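Local atomic coordinates of putative histidinol-phosphate aminotransferase (PDB entry 3P1T), a protein that probably catalyses the pyridoxal phosphate-dependent transfer of an amino group from L-histidinol phosphate to 2-oxoglutarate, a step of histidine biosynthesis. Residues 48-53 and 224-229; 65-70 and 184-189; 123-128 and 150-155; 297-302 and 327-332. All coordinates share one frame; numbering follows the deposited sequence.

Contact 1 (48-53 and 224-229); sequences YPFDAE and QWFCNV
Y48 and F50 both meet the edge of the F226 ring, at adjoining atoms, where two parts of an aminotransferase class I/II fold come together at the dimer interface: a turn and first helical residues (48-53), which open helix 52-64, meet the loop 224-229, which joins helix 214-221 to helix 231-241. The aromatic contacts come first. Y48 CE1 lies 3.7 Å from F226 CE2, and the two rings are inclined obliquely, with planes 53° apart, so they form neither a stack nor a T. F50 CE1 reaches the same rim from a second direction, 4.1 Å from F226 CZ. With CG of F226 anti to its backbone N (chi1 169°), the ring is carried out to the two aromatics. CB of Y48 meanwhile rests over one face of the F50 ring, near its rim, which ties these two aromatics together.

A smaller apolar contact lies beside this group, where P49 CD meets C227 SG at 3.8 Å. P49 is the centre of an inverse gamma turn, closed by a weak bond from F50 N to Y48 O.

The polar end of Y48 belongs to the other half of the dimer. Its OH is hydrogen-bonded to NZ of K198 of the second subunit, the lysine of an S-F-S-K sequence that in related aminotransferases carries the cofactor. A bound sulfate close to the Y48 side chain is consistent with an anion pocket here. R206 of the second subunit packs on Y48, F226 and C227.

Water supplies the polar link across the contact: it donates to E53 OE1 at 3.3 Å and accepts from C227 N at 2.8 Å.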
loop_
_atom_site.group_PDB
_atom_site.type_symbol
_atom_site.label_atom_id
_atom_site.label_comp_id
_atom_site.label_asym_id
_atom_site.label_seq_id
_atom_site.Cartn_x
_atom_site.Cartn_y
_atom_site.Cartn_z
ATOM N N TYR A 48 -4.029 14.064 5.594
ATOM C CA TYR A 48 -3.466 13.553 4.340
ATOM C C TYR A 48 -2.047 14.164 4.127
ATOM O O TYR A 48 -1.857 15.362 4.382
ATOM C CB TYR A 48 -4.392 13.836 3.159
ATOM C CG TYR A 48 -5.709 13.076 3.224
ATOM C CD1 TYR A 48 -5.772 11.719 2.914
ATOM C CD2 TYR A 48 -6.904 13.727 3.546
ATOM C CE1 TYR A 48 -6.979 11.018 2.967
ATOM C CE2 TYR A 48 -8.120 13.033 3.590
ATOM C CZ TYR A 48 -8.148 11.679 3.304
ATOM O OH TYR A 48 -9.331 10.978 3.344
ATOM N N PRO A 49 -1.029 13.355 3.739
ATOM C CA PRO A 49 0.345 13.901 3.619
ATOM C C PRO A 49 0.554 14.659 2.299
ATOM O O PRO A 49 1.424 14.300 1.495
ATOM C CB PRO A 49 1.212 12.643 3.701
ATOM C CG PRO A 49 0.354 11.571 3.135
ATOM C CD PRO A 49 -1.071 11.914 3.422
ATOM N N PHE A 50 -0.245 15.728 2.096
ATOM C CA PHE A 50 -0.248 16.514 0.863
ATOM C C PHE A 50 1.073 17.244 0.626
ATOM O O PHE A 50 1.430 17.440 -0.528
ATOM C CB PHE A 50 -1.403 17.526 0.821
ATOM C CG PHE A 50 -2.786 16.920 0.631
ATOM C CD1 PHE A 50 -3.052 16.049 -0.433
ATOM C CD2 PHE A 50 -3.841 17.284 1.461
ATOM C CE1 PHE A 50 -4.334 15.493 -0.605
ATOM C CE2 PHE A 50 -5.126 16.752 1.267
ATOM C CZ PHE A 50 -5.365 15.866 0.236
ATOM N N ASP A 51 1.799 17.615 1.675
ATOM C CA ASP A 51 3.073 18.299 1.480
ATOM C C ASP A 51 4.246 17.299 1.487
ATOM O O ASP A 51 5.209 17.487 0.732
ATOM C CB ASP A 51 3.276 19.386 2.549
ATOM C CG ASP A 51 2.293 20.551 2.430
ATOM O OD1 ASP A 51 2.185 21.138 1.318
ATOM O OD2 ASP A 51 1.670 20.911 3.456
ATOM N N ALA A 52 4.139 16.222 2.293
ATOM C CA ALA A 52 5.177 15.213 2.431
ATOM C C ALA A 52 5.347 14.336 1.156
ATOM O O ALA A 52 6.484 14.002 0.831
ATOM C CB ALA A 52 4.872 14.330 3.624
ATOM N N GLU A 53 4.260 13.965 0.448
ATOM C CA GLU A 53 4.354 13.117 -0.749
ATOM C C GLU A 53 5.221 13.791 -1.839
ATOM O O GLU A 53 6.204 13.160 -2.220
ATOM C CB GLU A 53 2.954 12.767 -1.298
ATOM C CG GLU A 53 2.925 11.859 -2.516
ATOM C CD GLU A 53 1.540 11.560 -3.071
ATOM O OE1 GLU A 53 0.524 11.713 -2.346
ATOM O OE2 GLU A 53 1.485 11.123 -4.244
ATOM N N GLN A 224 -2.166 4.197 -10.035
ATOM C CA GLN A 224 -1.862 3.992 -8.618
ATOM C C GLN A 224 -2.977 4.531 -7.734
ATOM O O GLN A 224 -3.765 5.388 -8.150
ATOM C CB GLN A 224 -0.534 4.623 -8.222
ATOM C CG GLN A 224 0.682 3.916 -8.801
ATOM C CD GLN A 224 1.951 4.452 -8.194
ATOM O OE1 GLN A 224 2.387 5.583 -8.477
ATOM N NE2 GLN A 224 2.535 3.669 -7.293
ATOM N N TRP A 225 -3.067 3.983 -6.527
ATOM C CA TRP A 225 -4.102 4.356 -5.592
ATOM C C TRP A 225 -3.789 5.678 -4.959
ATOM O O TRP A 225 -2.617 6.037 -4.827
ATOM C CB TRP A 225 -4.254 3.279 -4.523
ATOM C CG TRP A 225 -4.596 1.914 -5.053
ATOM C CD1 TRP A 225 -5.430 1.625 -6.092
ATOM C CD2 TRP A 225 -4.237 0.651 -4.460
ATOM N NE1 TRP A 225 -5.542 0.265 -6.242
ATOM C CE2 TRP A 225 -4.836 -0.358 -5.240
ATOM C CE3 TRP A 225 -3.410 0.272 -3.375
ATOM C CZ2 TRP A 225 -4.655 -1.718 -4.967
ATOM C CZ3 TRP A 225 -3.250 -1.075 -3.086
ATOM C CH2 TRP A 225 -3.853 -2.053 -3.884
ATOM N N PHE A 226 -4.835 6.410 -4.559
ATOM C CA PHE A 226 -4.665 7.670 -3.864
ATOM C C PHE A 226 -4.024 7.406 -2.489
ATOM O O PHE A 226 -4.465 6.486 -1.786
ATOM C CB PHE A 226 -6.015 8.400 -3.734
ATOM C CG PHE A 226 -5.978 9.580 -2.793
ATOM C CD1 PHE A 226 -5.282 10.741 -3.127
ATOM C CD2 PHE A 226 -6.597 9.519 -1.555
ATOM C CE1 PHE A 226 -5.197 11.808 -2.230
ATOM C CE2 PHE A 226 -6.533 10.597 -0.674
ATOM C CZ PHE A 226 -5.827 11.727 -1.014
ATOM N N CYS A 227 -2.959 8.178 -2.142
ATOM C CA CYS A 227 -2.239 8.084 -0.874
ATOM C C CYS A 227 -1.762 6.623 -0.664
ATOM O O CYS A 227 -1.929 6.018 0.412
ATOM C CB CYS A 227 -3.129 8.584 0.271
ATOM S SG CYS A 227 -2.322 8.682 1.901
ATOM N N ASN A 228 -1.174 6.057 -1.735
ATOM C CA ASN A 228 -0.668 4.686 -1.776
ATOM C C ASN A 228 0.352 4.429 -0.643
ATOM O O ASN A 228 0.341 3.350 -0.032
ATOM C CB ASN A 228 -0.047 4.421 -3.140
ATOM C CG ASN A 228 0.376 2.993 -3.392
ATOM O OD1 ASN A 228 -0.306 2.010 -3.055
ATOM N ND2 ASN A 228 1.502 2.864 -4.063
ATOM N N VAL A 229 1.212 5.425 -0.359
ATOM C CA VAL A 229 2.229 5.387 0.708
ATOM C C VAL A 229 1.891 6.497 1.722
ATOM O O VAL A 229 1.932 7.680 1.404
ATOM C CB VAL A 229 3.668 5.501 0.153
ATOM C CG1 VAL A 229 4.699 5.436 1.275
ATOM C CG2 VAL A 229 3.934 4.408 -0.872
HETATM O O HOH W 1 -2.015 10.207 -3.743
#

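Contact 2 (65-70 and 184-189); sequences SCPEDN and LAYGEN
Y186 holds CG in the cleft between its own backbone N and carbonyl carbon (chi1 64°), and this sends the phenol ring across to 65-70. There it meets N70, whose CG stands beside the backbone N and anti to the carbonyl carbon (chi1 -72°), which brings the amide obliquely to CE1 of the ring. The two side chains run at about a right angle, while the amide and ring planes are 34° apart. N70 ND2 comes within 3.7 Å of Y186 CE1, a van der Waals approach, and N70 CB is 3.8 Å from Y186 OH.

The phenol oxygen also lies against the start of 65-70. C66 CB lies 3.7 Å from Y186 OH, and P67 CD is 3.9 Å from Y186 OH. The bend that follows is shaped by a 3-10 turn in which N70 N donates to P67 O at 3.0 Å.

N70 is fixed from outside the pair: ND2 donates to the carbonyl oxygen of G212, and its backbone also bonds to G212. F211 of strand 208-211 touches both C66 and Y186.

The site lies at the surface, where the loops entering strands 71-74 and 190-195 meet. These strands flank 208-211, the antiparallel member of the seven-stranded mixed sheet that characterises the large domain of fold type I aminotransferases.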
loop_
_atom_site.group_PDB
_atom_site.type_symbol
_atom_site.label_atom_id
_atom_site.label_comp_id
_atom_site.label_asym_id
_atom_site.label_seq_id
_atom_site.Cartn_x
_atom_site.Cartn_y
_atom_site.Cartn_z
ATOM N N SER A 65 19.650 10.468 -8.506
ATOM C CA SER A 65 20.151 11.412 -9.514
ATOM C C SER A 65 19.466 11.187 -10.886
ATOM O O SER A 65 20.122 11.027 -11.915
ATOM C CB SER A 65 21.669 11.322 -9.645
ATOM O OG SER A 65 22.323 11.695 -8.442
ATOM N N CYS A 66 18.136 11.195 -10.886
ATOM C CA CYS A 66 17.349 11.041 -12.106
ATOM C C CYS A 66 16.140 11.956 -12.040
ATOM O O CYS A 66 15.781 12.362 -10.932
ATOM C CB CYS A 66 16.929 9.590 -12.283
ATOM S SG CYS A 66 15.654 9.056 -11.123
ATOM N N PRO A 67 15.444 12.267 -13.157
ATOM C CA PRO A 67 14.247 13.109 -13.040
ATOM C C PRO A 67 13.105 12.368 -12.348
ATOM O O PRO A 67 13.006 11.142 -12.453
ATOM C CB PRO A 67 13.893 13.431 -14.495
ATOM C CG PRO A 67 15.059 12.987 -15.309
ATOM C CD PRO A 67 15.683 11.878 -14.558
ATOM N N GLU A 68 12.237 13.122 -11.649
ATOM C CA GLU A 68 11.069 12.591 -10.939
ATOM C C GLU A 68 10.083 11.925 -11.933
ATOM O O GLU A 68 9.322 11.026 -11.560
ATOM C CB GLU A 68 10.383 13.726 -10.162
ATOM C CG GLU A 68 9.335 13.292 -9.150
ATOM C CD GLU A 68 8.594 14.431 -8.472
ATOM O OE1 GLU A 68 9.221 15.477 -8.168
ATOM O OE2 GLU A 68 7.381 14.252 -8.209
ATOM N N ASP A 69 10.144 12.337 -13.204
ATOM C CA ASP A 69 9.321 11.815 -14.296
ATOM C C ASP A 69 9.706 10.372 -14.674
ATOM O O ASP A 69 8.955 9.698 -15.382
ATOM C CB ASP A 69 9.471 12.712 -15.533
ATOM C CG ASP A 69 9.147 14.165 -15.287
ATOM O OD1 ASP A 69 10.106 14.969 -15.115
ATOM O OD2 ASP A 69 7.936 14.520 -15.322
ATOM N N ASN A 70 10.876 9.910 -14.223
ATOM C CA ASN A 70 11.379 8.591 -14.577
ATOM C C ASN A 70 11.313 7.593 -13.404
ATOM O O ASN A 70 11.733 6.443 -13.575
ATOM C CB ASN A 70 12.815 8.732 -15.072
ATOM C CG ASN A 70 12.879 9.371 -16.428
ATOM O OD1 ASN A 70 13.294 10.522 -16.590
ATOM N ND2 ASN A 70 12.359 8.671 -17.417
ATOM N N LEU A 184 21.749 3.582 -13.089
ATOM C CA LEU A 184 20.409 3.050 -13.263
ATOM C C LEU A 184 20.248 2.881 -14.753
ATOM O O LEU A 184 20.490 3.841 -15.494
ATOM C CB LEU A 184 19.308 3.937 -12.640
ATOM C CG LEU A 184 19.253 4.077 -11.132
ATOM C CD1 LEU A 184 18.416 5.256 -10.763
ATOM C CD2 LEU A 184 18.697 2.838 -10.477
ATOM N N ALA A 185 19.976 1.659 -15.207
ATOM C CA ALA A 185 19.836 1.376 -16.628
ATOM C C ALA A 185 18.356 1.246 -16.993
ATOM O O ALA A 185 17.711 0.265 -16.625
ATOM C CB ALA A 185 20.605 0.108 -16.993
ATOM N N TYR A 186 17.810 2.273 -17.640
ATOM C CA TYR A 186 16.424 2.310 -18.073
ATOM C C TYR A 186 16.352 3.101 -19.382
ATOM O O TYR A 186 17.217 3.935 -19.654
ATOM C CB TYR A 186 15.473 2.874 -16.985
ATOM C CG TYR A 186 15.735 4.313 -16.629
ATOM C CD1 TYR A 186 15.166 5.346 -17.366
ATOM C CD2 TYR A 186 16.545 4.649 -15.548
ATOM C CE1 TYR A 186 15.453 6.680 -17.082
ATOM C CE2 TYR A 186 16.821 5.981 -15.240
ATOM C CZ TYR A 186 16.281 6.994 -16.018
ATOM O OH TYR A 186 16.550 8.307 -15.722
ATOM N N GLY A 187 15.339 2.800 -20.180
ATOM C CA GLY A 187 15.100 3.422 -21.475
ATOM C C GLY A 187 13.795 2.966 -22.085
ATOM O O GLY A 187 12.971 2.366 -21.393
ATOM N N GLU A 188 13.620 3.218 -23.390
ATOM C CA GLU A 188 12.413 2.909 -24.179
ATOM C C GLU A 188 11.823 1.521 -23.814
ATOM O O GLU A 188 10.622 1.439 -23.548
ATOM C CB GLU A 188 12.749 2.971 -25.687
ATOM C CG GLU A 188 11.572 2.895 -26.657
ATOM C CD GLU A 188 11.927 2.726 -28.132
ATOM O OE1 GLU A 188 12.871 3.400 -28.608
ATOM O OE2 GLU A 188 11.233 1.942 -28.823
ATOM N N ASN A 189 12.672 0.470 -23.730
ATOM C CA ASN A 189 12.227 -0.910 -23.492
ATOM C C ASN A 189 12.898 -1.571 -22.281
ATOM O O ASN A 189 12.966 -2.806 -22.200
ATOM C CB ASN A 189 12.545 -1.742 -24.745
ATOM C CG ASN A 189 12.037 -1.123 -26.011
ATOM O OD1 ASN A 189 10.839 -0.849 -26.171
ATOM N ND2 ASN A 189 12.957 -0.835 -26.905
#

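Contact 3 (123-128 and 150-155); sequences LLLDPN and QALSAG
Q150 reaches from its loop toward L123 and L124, and its side chain can be followed atom by atom. CB points toward 123-128, and CG, beside the backbone N and anti to the carbonyl carbon, comes to 3.8 Å from L123 O and 4.3 Å from L123 CB. The chain then bends at chi2 (-57°), which folds the amide back and sets OE1 beside L124. At this tip, OE1 lies 3.8 Å from L124 CD1, the two side chains crossing at a slant. The other amide atom, NE2, turns to a different partner and is hydrogen-bonded to OG of S274.

A second point of contact is purely apolar: L125 CD1 meets L152 CD2 at 3.7 Å, branch against branch. L152 is also tied down through its backbone, since L152 N donates to N143 OD1.

Both segments lead from the carboxyl ends of parallel strands, 113-117 and 137-142, into helices, and both carry an N-cap. D126 OD1 accepts from N128 N at 3.1 Å, approached on the anti side and 34° out of the carboxylate plane, at the start of helix 127-130. S153 caps helix 154-163, and S153 N in turn donates to E156 OE1, as in a capping box. E156 OE2 also receives a weak bond from L125 N.

Q150 follows an N-P-T-G sequence common in this aminotransferase family. The direct contact itself rests on van der Waals contact, one methyl pair and two carbon-to-oxygen approaches, with Q150 NE2 bonded to S274; the polar link between the loops found here runs through E156, weakly on the L125 side.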
loop_
_atom_site.group_PDB
_atom_site.type_symbol
_atom_site.label_atom_id
_atom_site.label_comp_id
_atom_site.label_asym_id
_atom_site.label_seq_id
_atom_site.Cartn_x
_atom_site.Cartn_y
_atom_site.Cartn_z
ATOM N N LEU A 123 24.638 -22.631 -11.984
ATOM C CA LEU A 123 23.548 -21.760 -11.513
ATOM C C LEU A 123 23.440 -20.476 -12.358
ATOM O O LEU A 123 22.839 -19.478 -11.937
ATOM C CB LEU A 123 23.689 -21.401 -10.022
ATOM C CG LEU A 123 23.829 -22.570 -9.056
ATOM C CD1 LEU A 123 24.077 -22.069 -7.661
ATOM C CD2 LEU A 123 22.623 -23.491 -9.111
ATOM N N LEU A 124 23.952 -20.552 -13.582
ATOM C CA LEU A 124 23.899 -19.510 -14.599
ATOM C C LEU A 124 22.691 -19.726 -15.509
ATOM O O LEU A 124 22.191 -20.849 -15.589
ATOM C CB LEU A 124 25.202 -19.566 -15.410
ATOM C CG LEU A 124 26.404 -18.722 -14.975
ATOM C CD1 LEU A 124 26.740 -18.858 -13.465
ATOM C CD2 LEU A 124 27.602 -19.055 -15.849
ATOM N N LEU A 125 22.242 -18.682 -16.228
ATOM C CA LEU A 125 21.096 -18.821 -17.131
ATOM C C LEU A 125 21.412 -19.812 -18.248
ATOM O O LEU A 125 22.512 -19.765 -18.802
ATOM C CB LEU A 125 20.663 -17.471 -17.714
ATOM C CG LEU A 125 20.127 -16.457 -16.709
ATOM C CD1 LEU A 125 19.740 -15.203 -17.391
ATOM C CD2 LEU A 125 18.920 -16.991 -15.968
ATOM N N ASP A 126 20.459 -20.744 -18.533
ATOM C CA ASP A 126 20.605 -21.764 -19.575
ATOM C C ASP A 126 20.598 -21.085 -20.939
ATOM O O ASP A 126 19.602 -20.466 -21.313
ATOM C CB ASP A 126 19.509 -22.838 -19.476
ATOM C CG ASP A 126 19.708 -24.083 -20.332
ATOM O OD1 ASP A 126 20.340 -23.978 -21.409
ATOM O OD2 ASP A 126 19.176 -25.146 -19.959
ATOM N N PRO A 127 21.710 -21.192 -21.693
ATOM C CA PRO A 127 21.791 -20.507 -23.003
ATOM C C PRO A 127 20.722 -20.925 -24.012
ATOM O O PRO A 127 20.378 -20.110 -24.873
ATOM C CB PRO A 127 23.166 -20.912 -23.531
ATOM C CG PRO A 127 23.946 -21.311 -22.323
ATOM C CD PRO A 127 22.971 -21.894 -21.368
ATOM N N ASN A 128 20.233 -22.183 -23.930
ATOM C CA ASN A 128 19.228 -22.737 -24.839
ATOM C C ASN A 128 17.892 -22.087 -24.616
ATOM O O ASN A 128 17.202 -21.801 -25.590
ATOM C CB ASN A 128 19.098 -24.256 -24.680
ATOM C CG ASN A 128 20.391 -24.995 -24.907
ATOM O OD1 ASN A 128 21.018 -24.901 -25.970
ATOM N ND2 ASN A 128 20.834 -25.718 -23.891
ATOM N N GLN A 150 24.055 -15.023 -7.943
ATOM C CA GLN A 150 24.772 -14.810 -9.189
ATOM C C GLN A 150 24.334 -13.528 -9.847
ATOM O O GLN A 150 23.153 -13.150 -9.781
ATOM C CB GLN A 150 24.566 -15.990 -10.167
ATOM C CG GLN A 150 25.037 -17.352 -9.668
ATOM C CD GLN A 150 26.487 -17.371 -9.291
ATOM O OE1 GLN A 150 27.389 -17.144 -10.121
ATOM N NE2 GLN A 150 26.733 -17.648 -8.016
ATOM N N ALA A 151 25.296 -12.884 -10.524
ATOM C CA ALA A 151 25.106 -11.665 -11.298
ATOM C C ALA A 151 25.072 -11.964 -12.803
ATOM O O ALA A 151 25.786 -12.861 -13.270
ATOM C CB ALA A 151 26.213 -10.674 -10.992
ATOM N N LEU A 152 24.225 -11.224 -13.553
ATOM C CA LEU A 152 24.110 -11.359 -15.006
ATOM C C LEU A 152 25.383 -10.914 -15.672
ATOM O O LEU A 152 25.912 -9.853 -15.326
ATOM C CB LEU A 152 22.921 -10.546 -15.553
ATOM C CG LEU A 152 21.548 -10.977 -15.071
ATOM C CD1 LEU A 152 20.499 -9.974 -15.482
ATOM C CD2 LEU A 152 21.216 -12.383 -15.526
ATOM N N SER A 153 25.893 -11.723 -16.616
ATOM C CA SER A 153 27.129 -11.361 -17.326
ATOM C C SER A 153 26.860 -10.280 -18.380
ATOM O O SER A 153 25.708 -10.062 -18.765
ATOM C CB SER A 153 27.772 -12.581 -17.989
ATOM O OG SER A 153 27.104 -12.950 -19.184
ATOM N N ALA A 154 27.940 -9.634 -18.864
ATOM C CA ALA A 154 27.895 -8.626 -19.921
ATOM C C ALA A 154 27.200 -9.187 -21.186
ATOM O O ALA A 154 26.345 -8.508 -21.778
ATOM C CB ALA A 154 29.303 -8.158 -20.253
ATOM N N GLY A 155 27.554 -10.439 -21.525
ATOM C CA GLY A 155 27.014 -11.193 -22.643
ATOM C C GLY A 155 25.542 -11.499 -22.483
ATOM O O GLY A 155 24.787 -11.360 -23.445
#

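Contact 4 (297-302 and 327-332); sequences RGIQVK and LAALAE
R297, A329 and E332 carry the contact that seats helix 320-333 against the start of strand 299-303 in the smaller alpha/beta domain of the fold, whose four-stranded sheet includes that strand. R297 grips E332 in a two-nitrogen, side-on salt bridge, one nitrogen to each carboxylate oxygen. R297 NE donates to E332 OE1 at 3.1 Å, nearly straight at 163°, and R297 NH2 donates to E332 OE2 at 3.0 Å. OE1 lies in the guanidinium plane and OE2 is tilted slightly from it, but both are approached from above the carboxylate plane, since the two flat groups are 60° apart. E332 can meet the arginine because CG is anti to the backbone N and the chain beyond it is extended, whereas R297 is bent at chi2.

The paired bonds fix the guanidinium's rotation, and further partners hold it: NH1 donates to F293 O, and the F293 ring forms a cation-pi contact with R297. E332 is exposed, and the salt bridge lies toward solvent.

A329, one turn before E332, fills the buried part. R297 CD lies 4.2 Å from A329 CB, and L294 of helix 288-296 also packs on A329. Helix 288-296 ends in a Schellman motif with G298 at C-prime, which turns the chain into the strand and brings I299 toward helix 320-333. There I299 CD1 reaches A329 CB at 3.5 Å.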
loop_
_atom_site.group_PDB
_atom_site.type_symbol
_atom_site.label_atom_id
_atom_site.label_comp_id
_atom_site.label_asym_id
_atom_site.label_seq_id
_atom_site.Cartn_x
_atom_site.Cartn_y
_atom_site.Cartn_z
ATOM N N ARG A 297 18.937 -25.834 17.588
ATOM C CA ARG A 297 19.953 -24.933 18.132
ATOM C C ARG A 297 19.554 -23.477 17.948
ATOM O O ARG A 297 20.403 -22.590 18.038
ATOM C CB ARG A 297 21.301 -25.212 17.467
ATOM C CG ARG A 297 21.908 -26.482 17.995
ATOM C CD ARG A 297 22.737 -27.213 16.966
ATOM N NE ARG A 297 23.248 -28.471 17.508
ATOM C CZ ARG A 297 22.551 -29.604 17.560
ATOM N NH1 ARG A 297 21.313 -29.653 17.082
ATOM N NH2 ARG A 297 23.096 -30.701 18.069
ATOM N N GLY A 298 18.264 -23.246 17.713
ATOM C CA GLY A 298 17.678 -21.918 17.526
ATOM C C GLY A 298 18.230 -21.104 16.370
ATOM O O GLY A 298 18.285 -19.870 16.446
ATOM N N ILE A 299 18.650 -21.796 15.294
ATOM C CA ILE A 299 19.203 -21.172 14.099
ATOM C C ILE A 299 18.195 -21.400 12.975
ATOM O O ILE A 299 17.813 -22.539 12.702
ATOM C CB ILE A 299 20.631 -21.702 13.800
ATOM C CG1 ILE A 299 21.577 -21.273 14.944
ATOM C CG2 ILE A 299 21.139 -21.163 12.452
ATOM C CD1 ILE A 299 22.870 -21.927 14.975
ATOM N N GLN A 300 17.715 -20.302 12.375
ATOM C CA GLN A 300 16.692 -20.363 11.338
ATOM C C GLN A 300 17.300 -19.947 9.981
ATOM O O GLN A 300 17.691 -18.797 9.810
ATOM C CB GLN A 300 15.500 -19.461 11.742
ATOM C CG GLN A 300 14.181 -19.821 11.101
ATOM N N VAL A 301 17.436 -20.897 9.044
ATOM C CA VAL A 301 17.934 -20.613 7.685
ATOM C C VAL A 301 16.748 -20.815 6.700
ATOM O O VAL A 301 15.665 -21.188 7.148
ATOM C CB VAL A 301 19.204 -21.419 7.261
ATOM C CG1 VAL A 301 20.396 -21.100 8.161
ATOM C CG2 VAL A 301 18.949 -22.922 7.173
ATOM N N LYS A 302 16.939 -20.553 5.388
ATOM C CA LYS A 302 15.900 -20.693 4.362
ATOM C C LYS A 302 16.135 -21.937 3.509
ATOM O O LYS A 302 17.257 -22.170 3.054
ATOM C CB LYS A 302 15.873 -19.430 3.463
ATOM C CG LYS A 302 14.926 -19.472 2.237
ATOM C CD LYS A 302 13.434 -19.428 2.557
ATOM C CE LYS A 302 12.969 -18.041 2.888
ATOM N NZ LYS A 302 11.512 -17.989 3.137
ATOM N N LEU A 327 28.087 -20.689 12.263
ATOM C CA LEU A 327 29.322 -21.407 11.950
ATOM C C LEU A 327 29.620 -22.490 13.006
ATOM O O LEU A 327 30.039 -23.587 12.626
ATOM C CB LEU A 327 30.513 -20.439 11.813
ATOM C CG LEU A 327 30.490 -19.499 10.584
ATOM C CD1 LEU A 327 31.594 -18.489 10.663
ATOM C CD2 LEU A 327 30.579 -20.257 9.264
ATOM N N ALA A 328 29.340 -22.217 14.297
ATOM C CA ALA A 328 29.587 -23.184 15.378
ATOM C C ALA A 328 28.654 -24.393 15.248
ATOM O O ALA A 328 29.103 -25.525 15.420
ATOM C CB ALA A 328 29.419 -22.527 16.735
ATOM N N ALA A 329 27.387 -24.158 14.876
ATOM C CA ALA A 329 26.391 -25.214 14.670
ATOM C C ALA A 329 26.728 -26.085 13.463
ATOM O O ALA A 329 26.658 -27.300 13.589
ATOM C CB ALA A 329 25.009 -24.612 14.490
ATOM N N LEU A 330 27.106 -25.486 12.309
ATOM C CA LEU A 330 27.439 -26.266 11.113
ATOM C C LEU A 330 28.850 -26.880 11.253
ATOM O O LEU A 330 29.143 -27.862 10.562
ATOM C CB LEU A 330 27.300 -25.456 9.811
ATOM C CG LEU A 330 25.852 -25.121 9.392
ATOM C CD1 LEU A 330 25.827 -24.202 8.199
ATOM C CD2 LEU A 330 25.055 -26.360 9.076
ATOM N N ALA A 331 29.697 -26.364 12.169
ATOM C CA ALA A 331 30.977 -27.028 12.440
ATOM C C ALA A 331 30.684 -28.354 13.140
ATOM O O ALA A 331 31.230 -29.392 12.751
ATOM C CB ALA A 331 31.894 -26.149 13.277
ATOM N N GLU A 332 29.730 -28.323 14.104
ATOM C CA GLU A 332 29.253 -29.481 14.863
ATOM C C GLU A 332 28.573 -30.498 13.924
ATOM O O GLU A 332 28.833 -31.696 14.047
ATOM C CB GLU A 332 28.281 -29.023 15.968
ATOM C CG GLU A 332 27.842 -30.117 16.932
ATOM C CD GLU A 332 26.661 -29.803 17.836
ATOM O OE1 GLU A 332 26.332 -28.609 18.035
ATOM O OE2 GLU A 332 26.064 -30.773 18.356
#

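Contact 1 adjoins the probable cofactor site, where Y48 bonds to K198 of the second subunit, with a bound sulfate about 5 Å from the Y48 side chain. Contact 2 is its neighbour, with centres about 22 Å apart and nearest atoms about 6 Å apart; helix 52-64 runs from the 48-53 side of one to the 65-70 side of the other. Contact 3 is nested along the chain within the loop closed by contact 2 and lies about 25 Å from it, centre to centre. Contact 4, formed later in the chain, sits across the chain's centre from contacts 1 and 2, its centre about 43 Å from each, and comes closest to contact 3, with nearest atoms about 13 Å apart.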